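Local atomic coordinates of ATP-dependent Clp protease proteolytic subunit (Plasmodium falciparum, PDB entry 4GM2), a protein that probably serves as an inactive subunit of the apicoplast Clp protease complex, forms a seven-membered assembly and belongs to a family of ATP-dependent serine peptidases. Residues P36-S42 / D72-N78; I110-L114 / S130-N134; I65-D70 / K106-A111; L26-I31 / Q48-E53. All coordinates share one frame; numbering follows the deposited sequence.

In the fold
Contacts 2 and 3 form the middle of the subunit, with centres about 5 Å apart. They share Ile-110 and Ala-111, and Cys-132 O accepts from Gly-109 N between them. Comparison with active ClpP subunits suggests that Gly-109 takes the place of the nucleophilic serine and Asn-134 that of the catalytic histidine, consistent with an inactive subunit. Contact 1 lies about 10 Å from contact 3, centre to centre. Ile-37 N and Ile-77 N probably bond to Gly-69 O and Asp-70 O there. Contact 4 is remote, its centre about 20 Å or more from the others. It shares helix 39-55 with contact 1 and a parallel sheet with contact 3.

Contact 1: residues P36-S42 / D72-N78; sequences PIYPHIS and DNNKIIN
Asn-78 ND2 is gripped by two acceptors. Across the contact it donates to Ile-37 O at 2.9 Å, with an N-H...O angle of 162° and the acceptor close to the amide plane. Its second acceptor is Asp-84 OD2. Asn-78 OD1 in turn accepts from Asn-80 N, which fixes which way round the amide sits. The Asn-78 amide also slides past the ring of Pro-39, with CG 3.8 Å from Pro-39 CD.

Ile-77 fills the middle. With CG1 between its own N and C (chi1 47°) and chi2 at 80°, its CD1 reaches 3.6 Å from Pro-36 CB. Its CB approaches Tyr-38 CE2 at 3.7 Å. Pro-36 CB lies over one face of the same ring, toward the rim, and Ile-77 touches both residues. Further out, Asp-72 CB meets Pro-36 CG at 3.8 Å. The Asp-72 carboxylate is nearly perpendicular to the Tyr-38 ring.

Tyr-38 is the N-cap of helix 39-55, and its O accepts from Ile-41 N and Ser-42 N. The contact therefore ties the start of this helix to the turn 72-75 and the chain leading to helix 81-94, which carries Asp-84.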
loop_
_atom_site.group_PDB
_atom_site.type_symbol
_atom_site.label_atom_id
_atom_site.label_comp_id
_atom_site.label_asym_id
_atom_site.label_seq_id
_atom_site.Cartn_x
_atom_site.Cartn_y
_atom_site.Cartn_z
ATOM N N PRO A 36 7.039 -17.435 15.167
ATOM C CA PRO A 36 6.089 -17.932 16.163
ATOM C C PRO A 36 4.712 -18.143 15.533
ATOM O O PRO A 36 4.346 -17.422 14.608
ATOM C CB PRO A 36 6.024 -16.790 17.176
ATOM C CG PRO A 36 7.353 -16.131 17.080
ATOM C CD PRO A 36 7.784 -16.258 15.649
ATOM N N ILE A 37 3.956 -19.124 16.014
ATOM C CA ILE A 37 2.634 -19.389 15.443
ATOM C C ILE A 37 1.584 -18.454 16.052
ATOM O O ILE A 37 0.842 -18.837 16.965
ATOM C CB ILE A 37 2.217 -20.879 15.565
ATOM C CG1 ILE A 37 3.396 -21.799 15.228
ATOM C CG2 ILE A 37 1.017 -21.180 14.666
ATOM C CD1 ILE A 37 3.100 -23.272 15.398
ATOM N N TYR A 38 1.548 -17.221 15.545
ATOM C CA TYR A 38 0.517 -16.239 15.895
ATOM C C TYR A 38 -0.850 -16.710 15.390
ATOM O O TYR A 38 -0.914 -17.548 14.488
ATOM C CB TYR A 38 0.829 -14.883 15.257
ATOM C CG TYR A 38 2.178 -14.300 15.604
ATOM C CD1 TYR A 38 3.249 -14.402 14.717
ATOM C CD2 TYR A 38 2.382 -13.626 16.810
ATOM C CE1 TYR A 38 4.488 -13.865 15.024
ATOM C CE2 TYR A 38 3.618 -13.083 17.126
ATOM C CZ TYR A 38 4.665 -13.209 16.232
ATOM O OH TYR A 38 5.891 -12.675 16.539
ATOM N N PRO A 39 -1.948 -16.163 15.955
ATOM C CA PRO A 39 -3.301 -16.512 15.495
ATOM C C PRO A 39 -3.465 -16.514 13.971
ATOM O O PRO A 39 -4.091 -17.428 13.427
ATOM C CB PRO A 39 -4.174 -15.428 16.127
ATOM C CG PRO A 39 -3.459 -15.072 17.387
ATOM C CD PRO A 39 -1.986 -15.293 17.148
ATOM N N HIS A 40 -2.895 -15.518 13.294
ATOM C CA HIS A 40 -3.014 -15.405 11.839
ATOM C C HIS A 40 -2.146 -16.377 11.081
ATOM O O HIS A 40 -2.430 -16.691 9.921
ATOM C CB HIS A 40 -2.734 -13.978 11.379
ATOM C CG HIS A 40 -1.313 -13.533 11.599
ATOM N ND1 HIS A 40 -0.358 -13.681 10.664
ATOM C CD2 HIS A 40 -0.703 -12.922 12.694
ATOM C CE1 HIS A 40 0.808 -13.192 11.131
ATOM N NE2 HIS A 40 0.595 -12.728 12.375
ATOM N N ILE A 41 -1.080 -16.854 11.723
ATOM C CA ILE A 41 -0.168 -17.819 11.105
ATOM C C ILE A 41 -0.835 -19.184 10.969
ATOM O O ILE A 41 -0.765 -19.808 9.909
ATOM C CB ILE A 41 1.173 -17.926 11.876
ATOM C CG1 ILE A 41 2.015 -16.649 11.695
ATOM C CG2 ILE A 41 1.948 -19.178 11.479
ATOM C CD1 ILE A 41 2.434 -16.330 10.273
ATOM N N SER A 42 -1.495 -19.634 12.037
ATOM C CA SER A 42 -2.180 -20.928 12.026
ATOM C C SER A 42 -3.337 -20.921 11.031
ATOM O O SER A 42 -3.653 -21.944 10.423
ATOM C CB SER A 42 -2.643 -21.334 13.431
ATOM O OG SER A 42 -3.455 -20.341 14.034
ATOM N N ASP A 72 7.324 -16.261 22.403
ATOM C CA ASP A 72 8.272 -15.368 21.758
ATOM C C ASP A 72 8.785 -14.355 22.776
ATOM O O ASP A 72 8.051 -13.453 23.186
ATOM C CB ASP A 72 7.618 -14.666 20.565
ATOM C CG ASP A 72 8.577 -13.760 19.833
ATOM O OD1 ASP A 72 9.766 -14.122 19.717
ATOM O OD2 ASP A 72 8.143 -12.682 19.378
ATOM N N ASN A 73 10.048 -14.516 23.169
ATOM C CA ASN A 73 10.648 -13.750 24.265
ATOM C C ASN A 73 9.832 -13.858 25.550
ATOM O O ASN A 73 9.273 -12.869 26.026
ATOM C CB ASN A 73 10.865 -12.281 23.877
ATOM C CG ASN A 73 12.076 -12.084 22.992
ATOM O OD1 ASN A 73 12.207 -12.718 21.942
ATOM N ND2 ASN A 73 12.973 -11.197 23.409
ATOM N N ASN A 74 9.756 -15.079 26.079
ATOM C CA ASN A 74 9.043 -15.394 27.327
ATOM C C ASN A 74 7.545 -15.078 27.351
ATOM O O ASN A 74 6.843 -15.470 28.288
ATOM C CB ASN A 74 9.742 -14.761 28.538
ATOM C CG ASN A 74 11.153 -15.281 28.738
ATOM O OD1 ASN A 74 11.436 -16.455 28.496
ATOM N ND2 ASN A 74 12.047 -14.406 29.192
ATOM N N LYS A 75 7.059 -14.377 26.328
ATOM C CA LYS A 75 5.644 -14.017 26.240
ATOM C C LYS A 75 4.893 -14.965 25.315
ATOM O O LYS A 75 5.385 -15.331 24.244
ATOM C CB LYS A 75 5.461 -12.566 25.765
ATOM C CG LYS A 75 6.264 -11.511 26.523
ATOM C CD LYS A 75 5.820 -11.353 27.971
ATOM C CE LYS A 75 6.800 -10.494 28.754
ATOM N NZ LYS A 75 6.523 -10.523 30.217
ATOM N N ILE A 76 3.703 -15.366 25.745
ATOM C CA ILE A 76 2.815 -16.169 24.921
ATOM C C ILE A 76 2.173 -15.264 23.873
ATOM O O ILE A 76 1.521 -14.271 24.206
ATOM C CB ILE A 76 1.770 -16.920 25.778
ATOM C CG1 ILE A 76 2.395 -18.195 26.346
ATOM C CG2 ILE A 76 0.535 -17.283 24.964
ATOM C CD1 ILE A 76 1.641 -18.792 27.516
ATOM N N ILE A 77 2.389 -15.609 22.605
ATOM C CA ILE A 77 1.903 -14.806 21.482
ATOM C C ILE A 77 0.624 -15.375 20.868
ATOM O O ILE A 77 0.050 -14.788 19.947
ATOM C CB ILE A 77 2.990 -14.599 20.396
ATOM C CG1 ILE A 77 3.710 -15.912 20.048
ATOM C CG2 ILE A 77 3.997 -13.555 20.855
ATOM C CD1 ILE A 77 2.953 -16.829 19.104
ATOM N N ASN A 78 0.191 -16.521 21.385
ATOM C CA ASN A 78 -1.045 -17.153 20.951
ATOM C C ASN A 78 -1.713 -17.846 22.127
ATOM O O ASN A 78 -1.212 -18.856 22.639
ATOM C CB ASN A 78 -0.775 -18.151 19.816
ATOM C CG ASN A 78 -2.041 -18.564 19.078
ATOM O OD1 ASN A 78 -3.155 -18.411 19.582
ATOM N ND2 ASN A 78 -1.869 -19.096 17.868
#

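Contact 2: residues I110-L114 / S130-N134; sequences IACIL and SFCLN
Cys-112 is the centre of this contact, with Leu-133 and Phe-131 as its main side-chain partners. It points from helix 110-116 toward strand 130-133. Its CB meets Cys-132 O at 3.2 Å, a contact with the strand backbone. The same carbonyl probably accepts a hydrogen bond from Gly-109 N, just before the helix.

The thiol continues outward from the helix. With chi1 at -175°, SG is anti to the backbone N of Cys-112, and this extended position brings it between two strand side chains. On one side SG lies 4.0 Å from Phe-131 CB. On the other it lies 4.0 Å from Leu-133 CD2. Phe-131 and Leu-133 alternate with Cys-132 along the strand, so SG sits against the side chains on either side of Cys-132 in the sequence.

Leu-133 also bends its end back toward the helix. Its CD2 comes within 4.5 Å of Ile-113 CG1, one residue further along the helix. This is a looser contact than those of Cys-112. The touching residues are all buried and the junction is apolar apart from the strand carbonyl.

The helix and strand axes approach to 7.3 Å and cross at -110°. Strand 130-133 lies between strands 106-108 and 185-188 in a mixed sheet. Helix 148-170 packs on Ile-113 and Leu-133 through Ile-166. Helix 81-94 covers Ile-110 and Leu-114. Helix 110-116 thus packs against this sheet and against both helices.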
loop_
_atom_site.group_PDB
_atom_site.type_symbol
_atom_site.label_atom_id
_atom_site.label_comp_id
_atom_site.label_asym_id
_atom_site.label_seq_id
_atom_site.Cartn_x
_atom_site.Cartn_y
_atom_site.Cartn_z
ATOM N N ILE A 110 4.518 -26.206 20.453
ATOM C CA ILE A 110 3.485 -26.614 19.505
ATOM C C ILE A 110 4.060 -26.804 18.100
ATOM O O ILE A 110 3.494 -27.537 17.284
ATOM C CB ILE A 110 2.268 -25.658 19.509
ATOM C CG1 ILE A 110 2.676 -24.228 19.123
ATOM C CG2 ILE A 110 1.587 -25.686 20.873
ATOM C CD1 ILE A 110 1.514 -23.315 18.783
ATOM N N ALA A 111 5.194 -26.158 17.834
ATOM C CA ALA A 111 5.899 -26.342 16.571
ATOM C C ALA A 111 6.559 -27.721 16.505
ATOM O O ALA A 111 6.719 -28.286 15.421
ATOM C CB ALA A 111 6.923 -25.240 16.360
ATOM N N CYS A 112 6.931 -28.258 17.668
ATOM C CA CYS A 112 7.478 -29.615 17.759
ATOM C C CYS A 112 6.397 -30.665 17.494
ATOM O O CYS A 112 6.642 -31.650 16.792
ATOM C CB CYS A 112 8.128 -29.849 19.122
ATOM S SG CYS A 112 8.953 -31.446 19.304
ATOM N N ILE A 113 5.213 -30.448 18.062
ATOM C CA ILE A 113 4.041 -31.285 17.798
ATOM C C ILE A 113 3.758 -31.309 16.296
ATOM O O ILE A 113 3.558 -32.375 15.697
ATOM C CB ILE A 113 2.799 -30.755 18.551
ATOM C CG1 ILE A 113 3.001 -30.874 20.064
ATOM C CG2 ILE A 113 1.537 -31.491 18.115
ATOM C CD1 ILE A 113 2.067 -30.008 20.881
ATOM N N LEU A 114 3.759 -30.122 15.699
ATOM C CA LEU A 114 3.527 -29.966 14.273
ATOM C C LEU A 114 4.548 -30.736 13.443
ATOM O O LEU A 114 4.173 -31.467 12.529
ATOM C CB LEU A 114 3.535 -28.486 13.891
ATOM C CG LEU A 114 2.993 -28.154 12.504
ATOM C CD1 LEU A 114 1.592 -28.722 12.330
ATOM C CD2 LEU A 114 3.009 -26.650 12.282
ATOM N N SER A 130 17.013 -27.898 16.694
ATOM C CA SER A 130 16.580 -28.186 18.062
ATOM C C SER A 130 15.080 -28.408 18.139
ATOM O O SER A 130 14.307 -27.822 17.374
ATOM C CB SER A 130 16.958 -27.047 19.004
ATOM O OG SER A 130 18.324 -26.718 18.871
ATOM N N PHE A 131 14.683 -29.259 19.077
ATOM C CA PHE A 131 13.284 -29.549 19.332
ATOM C C PHE A 131 13.030 -29.461 20.826
ATOM O O PHE A 131 13.904 -29.775 21.633
ATOM C CB PHE A 131 12.932 -30.948 18.832
ATOM C CG PHE A 131 13.241 -31.170 17.381
ATOM C CD1 PHE A 131 14.519 -31.544 16.979
ATOM C CD2 PHE A 131 12.257 -31.013 16.418
ATOM C CE1 PHE A 131 14.808 -31.747 15.640
ATOM C CE2 PHE A 131 12.540 -31.217 15.077
ATOM C CZ PHE A 131 13.818 -31.583 14.687
ATOM N N CYS A 132 11.828 -29.035 21.189
ATOM C CA CYS A 132 11.463 -28.890 22.586
ATOM C C CYS A 132 10.006 -29.238 22.815
ATOM O O CYS A 132 9.141 -28.863 22.027
ATOM C CB CYS A 132 11.723 -27.461 23.054
ATOM S SG CYS A 132 11.312 -27.184 24.788
ATOM N N LEU A 133 9.746 -29.968 23.894
ATOM C CA LEU A 133 8.389 -30.157 24.393
ATOM C C LEU A 133 8.251 -29.460 25.744
ATOM O O LEU A 133 9.015 -29.724 26.680
ATOM C CB LEU A 133 8.035 -31.642 24.498
ATOM C CG LEU A 133 7.869 -32.432 23.194
ATOM C CD1 LEU A 133 7.913 -33.930 23.460
ATOM C CD2 LEU A 133 6.588 -32.054 22.461
ATOM N N ASN A 134 7.295 -28.540 25.831
ATOM C CA ASN A 134 7.070 -27.793 27.060
ATOM C C ASN A 134 6.314 -28.631 28.078
ATOM O O ASN A 134 5.520 -29.505 27.711
ATOM C CB ASN A 134 6.303 -26.496 26.789
ATOM C CG ASN A 134 6.993 -25.602 25.773
ATOM O OD1 ASN A 134 8.215 -25.446 25.788
ATOM N ND2 ASN A 134 6.204 -25.003 24.888
#

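Contact 3: residues I65-D70 / K106-A111; sequences INSTGD and KAYGIA
Ser-67 and Ala-107 form a parallel beta bridge, and the tight part of the contact is built round it. Ser-67 N donates to Lys-106 O at 2.8 Å, and Tyr-108 N donates to Ser-67 O at 3.2 Å. The Asn-66 side chain adds a third bond: with CG opposite the backbone N (chi1 -170°), OD1 accepts from Lys-106 N at 2.9 Å.

The buried side is close-packed and largely apolar. Ser-67 CB rests on Ala-111 CB at 3.8 Å, and Ile-65 CG2 meets Ala-107 CB at 4.1 Å. Gly-69 CA packs directly on the Tyr-108 carbonyl, 3.3 Å from its O. Ser-67 OG accepts from Gly-69 N in an ST turn and bonds to Ser-35 O, which satisfies it. Ile-110 CD1 closes the end of the contact against Asp-70 CB at 3.7 Å.

The other side is looser and partly exposed. Thr-68 and Lys-106 run side by side, with Thr-68 CG2 4.0 Å from Lys-106 CD. The second subunit packs on Asn-66, Lys-106 and Tyr-108.

Strand 61-67 belongs to the central parallel sheet, while strand 106-108 pairs with strand 130-133. The contact joins the two sheets at the start of helix 110-116.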
loop_
_atom_site.group_PDB
_atom_site.type_symbol
_atom_site.label_atom_id
_atom_site.label_comp_id
_atom_site.label_asym_id
_atom_site.label_seq_id
_atom_site.Cartn_x
_atom_site.Cartn_y
_atom_site.Cartn_z
ATOM N N ILE A 65 9.731 -26.002 8.804
ATOM C CA ILE A 65 9.483 -25.430 10.124
ATOM C C ILE A 65 10.736 -24.850 10.755
ATOM O O ILE A 65 11.749 -25.535 10.896
ATOM C CB ILE A 65 8.837 -26.460 11.079
ATOM C CG1 ILE A 65 7.447 -26.860 10.565
ATOM C CG2 ILE A 65 8.732 -25.893 12.486
ATOM C CD1 ILE A 65 6.866 -28.087 11.229
ATOM N N ASN A 66 10.655 -23.572 11.111
ATOM C CA ASN A 66 11.665 -22.909 11.927
ATOM C C ASN A 66 10.944 -21.960 12.876
ATOM O O ASN A 66 10.787 -20.773 12.586
ATOM C CB ASN A 66 12.670 -22.162 11.049
ATOM C CG ASN A 66 13.873 -21.659 11.828
ATOM O OD1 ASN A 66 14.174 -22.145 12.916
ATOM N ND2 ASN A 66 14.571 -20.681 11.266
ATOM N N SER A 67 10.493 -22.498 14.005
ATOM C CA SER A 67 9.564 -21.791 14.885
ATOM C C SER A 67 9.810 -22.060 16.365
ATOM O O SER A 67 10.272 -23.139 16.744
ATOM C CB SER A 67 8.128 -22.186 14.538
ATOM O OG SER A 67 7.198 -21.532 15.378
ATOM N N THR A 68 9.478 -21.068 17.191
ATOM C CA THR A 68 9.544 -21.196 18.651
ATOM C C THR A 68 8.158 -21.478 19.244
ATOM O O THR A 68 7.943 -21.349 20.455
ATOM C CB THR A 68 10.186 -19.955 19.312
ATOM O OG1 THR A 68 9.472 -18.769 18.931
ATOM C CG2 THR A 68 11.646 -19.819 18.893
ATOM N N GLY A 69 7.226 -21.871 18.378
ATOM C CA GLY A 69 5.887 -22.271 18.798
ATOM C C GLY A 69 4.994 -21.102 19.148
ATOM O O GLY A 69 4.899 -20.139 18.388
ATOM N N ASP A 70 4.344 -21.188 20.307
ATOM C CA ASP A 70 3.425 -20.145 20.770
ATOM C C ASP A 70 4.064 -19.147 21.734
ATOM O O ASP A 70 3.377 -18.279 22.270
ATOM C CB ASP A 70 2.172 -20.760 21.404
ATOM C CG ASP A 70 2.473 -21.555 22.667
ATOM O OD1 ASP A 70 3.622 -22.014 22.842
ATOM O OD2 ASP A 70 1.543 -21.728 23.484
ATOM N N LYS A 106 14.662 -24.498 14.560
ATOM C CA LYS A 106 13.939 -24.672 15.817
ATOM C C LYS A 106 12.531 -25.209 15.581
ATOM O O LYS A 106 11.854 -24.820 14.629
ATOM C CB LYS A 106 13.855 -23.343 16.574
ATOM C CG LYS A 106 15.183 -22.828 17.113
ATOM C CD LYS A 106 15.117 -21.353 17.489
ATOM C CE LYS A 106 15.134 -20.457 16.257
ATOM N NZ LYS A 106 15.227 -19.009 16.599
ATOM N N ALA A 107 12.099 -26.109 16.451
ATOM C CA ALA A 107 10.714 -26.544 16.481
ATOM C C ALA A 107 10.356 -26.766 17.939
ATOM O O ALA A 107 10.470 -27.876 18.461
ATOM C CB ALA A 107 10.521 -27.809 15.662
ATOM N N TYR A 108 9.952 -25.684 18.599
ATOM C CA TYR A 108 9.685 -25.699 20.032
ATOM C C TYR A 108 8.192 -25.733 20.335
ATOM O O TYR A 108 7.391 -25.122 19.629
ATOM C CB TYR A 108 10.317 -24.482 20.711
ATOM C CG TYR A 108 11.825 -24.370 20.582
ATOM C CD1 TYR A 108 12.620 -25.490 20.331
ATOM C CD2 TYR A 108 12.459 -23.141 20.752
ATOM C CE1 TYR A 108 13.998 -25.384 20.229
ATOM C CE2 TYR A 108 13.838 -23.025 20.652
ATOM C CZ TYR A 108 14.602 -24.149 20.391
ATOM O OH TYR A 108 15.969 -24.033 20.290
ATOM N N GLY A 109 7.828 -26.460 21.389
ATOM C CA GLY A 109 6.451 -26.521 21.860
ATOM C C GLY A 109 5.480 -27.044 20.825
ATOM O O GLY A 109 5.598 -28.182 20.365
ATOM N N ILE A 110 4.518 -26.206 20.453
ATOM C CA ILE A 110 3.485 -26.614 19.505
ATOM C C ILE A 110 4.060 -26.804 18.100
ATOM O O ILE A 110 3.494 -27.537 17.284
ATOM C CB ILE A 110 2.268 -25.658 19.509
ATOM C CG1 ILE A 110 2.676 -24.228 19.123
ATOM C CG2 ILE A 110 1.587 -25.686 20.873
ATOM C CD1 ILE A 110 1.514 -23.315 18.783
ATOM N N ALA A 111 5.194 -26.158 17.834
ATOM C CA ALA A 111 5.899 -26.342 16.571
ATOM C C ALA A 111 6.559 -27.721 16.505
ATOM O O ALA A 111 6.719 -28.286 15.421
ATOM C CB ALA A 111 6.923 -25.240 16.360
#

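Contact 4: residues L26-I31 / Q48-E53; sequences LSKRII and QLLYLE
A Schellman motif ends helix 23-26; Arg-29 N bonds to Leu-26 O within it, and both residues pack on helix 39-55. Arg-29, with positive phi, is the C-prime residue. Its side chain runs past Leu-52 and bends at chi3 (81°), which turns the guanidinium to the helix backbone. NH1 donates to Leu-52 O at 2.9 Å, and NH2 makes a weak second bond to the same oxygen. This oxygen lies at the guanidinium edge, while Leu-52 CB sits over one face. NE and NH2 also donate to Pro-60 O and Lys-59 O, so the group is anchored to the chain leading into strand 61-67.

Strand 30-33, helix 39-55 and strand 61-67 make a beta-alpha-beta unit, and this contact is where its first strand meets its helix. The Ile-31 side chain crosses that of Leu-49 at about a right angle, with Ile-31 CD1 3.8 Å from Leu-49 CD2. Ile-31 CG1 lies 3.5 Å from Gln-48 OE1. Leu-26 splits its branches: CD2 touches Leu-52 CD2 at 3.8 Å, and CD1 touches Tyr-51 CD2 at 3.9 Å. Leu-24 of the third subunit packs on Leu-26 and Tyr-51. Lys-28 NZ forms a salt bridge with Glu-55 of the second subunit.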
loop_
_atom_site.group_PDB
_atom_site.type_symbol
_atom_site.label_atom_id
_atom_site.label_comp_id
_atom_site.label_asym_id
_atom_site.label_seq_id
_atom_site.Cartn_x
_atom_site.Cartn_y
_atom_site.Cartn_z
ATOM N N LEU A 26 4.318 -21.279 -2.551
ATOM C CA LEU A 26 3.097 -22.056 -2.757
ATOM C C LEU A 26 3.058 -22.767 -4.102
ATOM O O LEU A 26 2.515 -23.870 -4.200
ATOM C CB LEU A 26 1.853 -21.180 -2.628
ATOM C CG LEU A 26 1.009 -21.241 -1.358
ATOM C CD1 LEU A 26 -0.370 -20.706 -1.690
ATOM C CD2 LEU A 26 0.908 -22.651 -0.792
ATOM N N SER A 27 3.616 -22.131 -5.132
ATOM C CA SER A 27 3.641 -22.697 -6.482
ATOM C C SER A 27 4.430 -24.012 -6.537
ATOM O O SER A 27 4.236 -24.822 -7.448
ATOM C CB SER A 27 4.206 -21.681 -7.478
ATOM O OG SER A 27 5.614 -21.533 -7.340
ATOM N N LYS A 28 5.303 -24.208 -5.546
ATOM C CA LYS A 28 6.124 -25.408 -5.403
ATOM C C LYS A 28 5.574 -26.346 -4.324
ATOM O O LYS A 28 6.233 -27.320 -3.933
ATOM C CB LYS A 28 7.565 -25.014 -5.043
ATOM C CG LYS A 28 8.283 -24.182 -6.093
ATOM C CD LYS A 28 8.726 -25.035 -7.271
ATOM C CE LYS A 28 8.824 -24.211 -8.544
ATOM N NZ LYS A 28 9.180 -25.072 -9.708
ATOM N N ARG A 29 4.367 -26.046 -3.843
ATOM C CA ARG A 29 3.736 -26.785 -2.738
ATOM C C ARG A 29 4.563 -26.732 -1.442
ATOM O O ARG A 29 4.651 -27.713 -0.692
ATOM C CB ARG A 29 3.408 -28.226 -3.144
ATOM C CG ARG A 29 2.358 -28.327 -4.234
ATOM C CD ARG A 29 2.065 -29.769 -4.627
ATOM N NE ARG A 29 1.147 -30.454 -3.710
ATOM C CZ ARG A 29 -0.165 -30.227 -3.635
ATOM N NH1 ARG A 29 -0.742 -29.311 -4.404
ATOM N NH2 ARG A 29 -0.906 -30.910 -2.771
ATOM N N ILE A 30 5.161 -25.574 -1.182
ATOM C CA ILE A 30 5.912 -25.359 0.053
ATOM C C ILE A 30 5.156 -24.432 1.005
ATOM O O ILE A 30 4.697 -23.355 0.620
ATOM C CB ILE A 30 7.329 -24.796 -0.226
ATOM C CG1 ILE A 30 8.137 -25.773 -1.087
ATOM C CG2 ILE A 30 8.062 -24.503 1.078
ATOM C CD1 ILE A 30 9.428 -25.201 -1.631
ATOM N N ILE A 31 5.011 -24.873 2.245
ATOM C CA ILE A 31 4.567 -24.003 3.332
ATOM C C ILE A 31 5.766 -23.834 4.257
ATOM O O ILE A 31 6.306 -24.823 4.780
ATOM C CB ILE A 31 3.371 -24.601 4.105
ATOM C CG1 ILE A 31 2.145 -24.700 3.202
ATOM C CG2 ILE A 31 3.038 -23.750 5.320
ATOM C CD1 ILE A 31 1.114 -25.693 3.684
ATOM N N GLN A 48 -3.434 -22.557 3.363
ATOM C CA GLN A 48 -2.508 -23.056 2.362
ATOM C C GLN A 48 -2.623 -24.566 2.174
ATOM O O GLN A 48 -2.529 -25.062 1.043
ATOM C CB GLN A 48 -1.079 -22.667 2.714
ATOM C CG GLN A 48 -0.742 -21.220 2.389
ATOM C CD GLN A 48 0.554 -20.781 3.033
ATOM O OE1 GLN A 48 1.629 -21.276 2.697
ATOM N NE2 GLN A 48 0.458 -19.853 3.969
ATOM N N LEU A 49 -2.830 -25.286 3.277
ATOM C CA LEU A 49 -3.088 -26.728 3.224
ATOM C C LEU A 49 -4.348 -27.051 2.423
ATOM O O LEU A 49 -4.316 -27.892 1.516
ATOM C CB LEU A 49 -3.166 -27.331 4.627
ATOM C CG LEU A 49 -1.819 -27.607 5.301
ATOM C CD1 LEU A 49 -2.009 -27.949 6.771
ATOM C CD2 LEU A 49 -1.045 -28.707 4.583
ATOM N N LEU A 50 -5.445 -26.370 2.745
ATOM C CA LEU A 50 -6.692 -26.540 2.003
ATOM C C LEU A 50 -6.525 -26.149 0.534
ATOM O O LEU A 50 -7.005 -26.848 -0.356
ATOM C CB LEU A 50 -7.827 -25.735 2.636
ATOM C CG LEU A 50 -8.315 -26.122 4.031
ATOM C CD1 LEU A 50 -9.277 -25.055 4.511
ATOM C CD2 LEU A 50 -8.975 -27.493 4.061
ATOM N N TYR A 51 -5.822 -25.048 0.284
ATOM C CA TYR A 51 -5.618 -24.590 -1.087
ATOM C C TYR A 51 -4.847 -25.602 -1.921
ATOM O O TYR A 51 -5.249 -25.904 -3.040
ATOM C CB TYR A 51 -4.927 -23.226 -1.141
ATOM C CG TYR A 51 -4.541 -22.842 -2.548
ATOM C CD1 TYR A 51 -5.479 -22.307 -3.425
ATOM C CD2 TYR A 51 -3.240 -23.038 -3.011
ATOM C CE1 TYR A 51 -5.132 -21.970 -4.722
ATOM C CE2 TYR A 51 -2.885 -22.706 -4.304
ATOM C CZ TYR A 51 -3.833 -22.172 -5.154
ATOM O OH TYR A 51 -3.481 -21.835 -6.439
ATOM N N LEU A 52 -3.746 -26.113 -1.371
ATOM C CA LEU A 52 -2.893 -27.067 -2.083
ATOM C C LEU A 52 -3.610 -28.386 -2.347
ATOM O O LEU A 52 -3.480 -28.960 -3.430
ATOM C CB LEU A 52 -1.578 -27.310 -1.331
ATOM C CG LEU A 52 -0.599 -26.133 -1.274
ATOM C CD1 LEU A 52 0.533 -26.426 -0.304
ATOM C CD2 LEU A 52 -0.053 -25.785 -2.651
ATOM N N GLU A 53 -4.366 -28.853 -1.354
ATOM C CA GLU A 53 -5.135 -30.083 -1.481
ATOM C C GLU A 53 -6.183 -29.984 -2.594
ATOM O O GLU A 53 -6.393 -30.955 -3.319
ATOM C CB GLU A 53 -5.780 -30.463 -0.139
ATOM C CG GLU A 53 -6.801 -31.598 -0.202
ATOM C CD GLU A 53 -6.188 -32.976 -0.429
ATOM O OE1 GLU A 53 -4.956 -33.111 -0.404
ATOM O OE2 GLU A 53 -6.942 -33.945 -0.623
#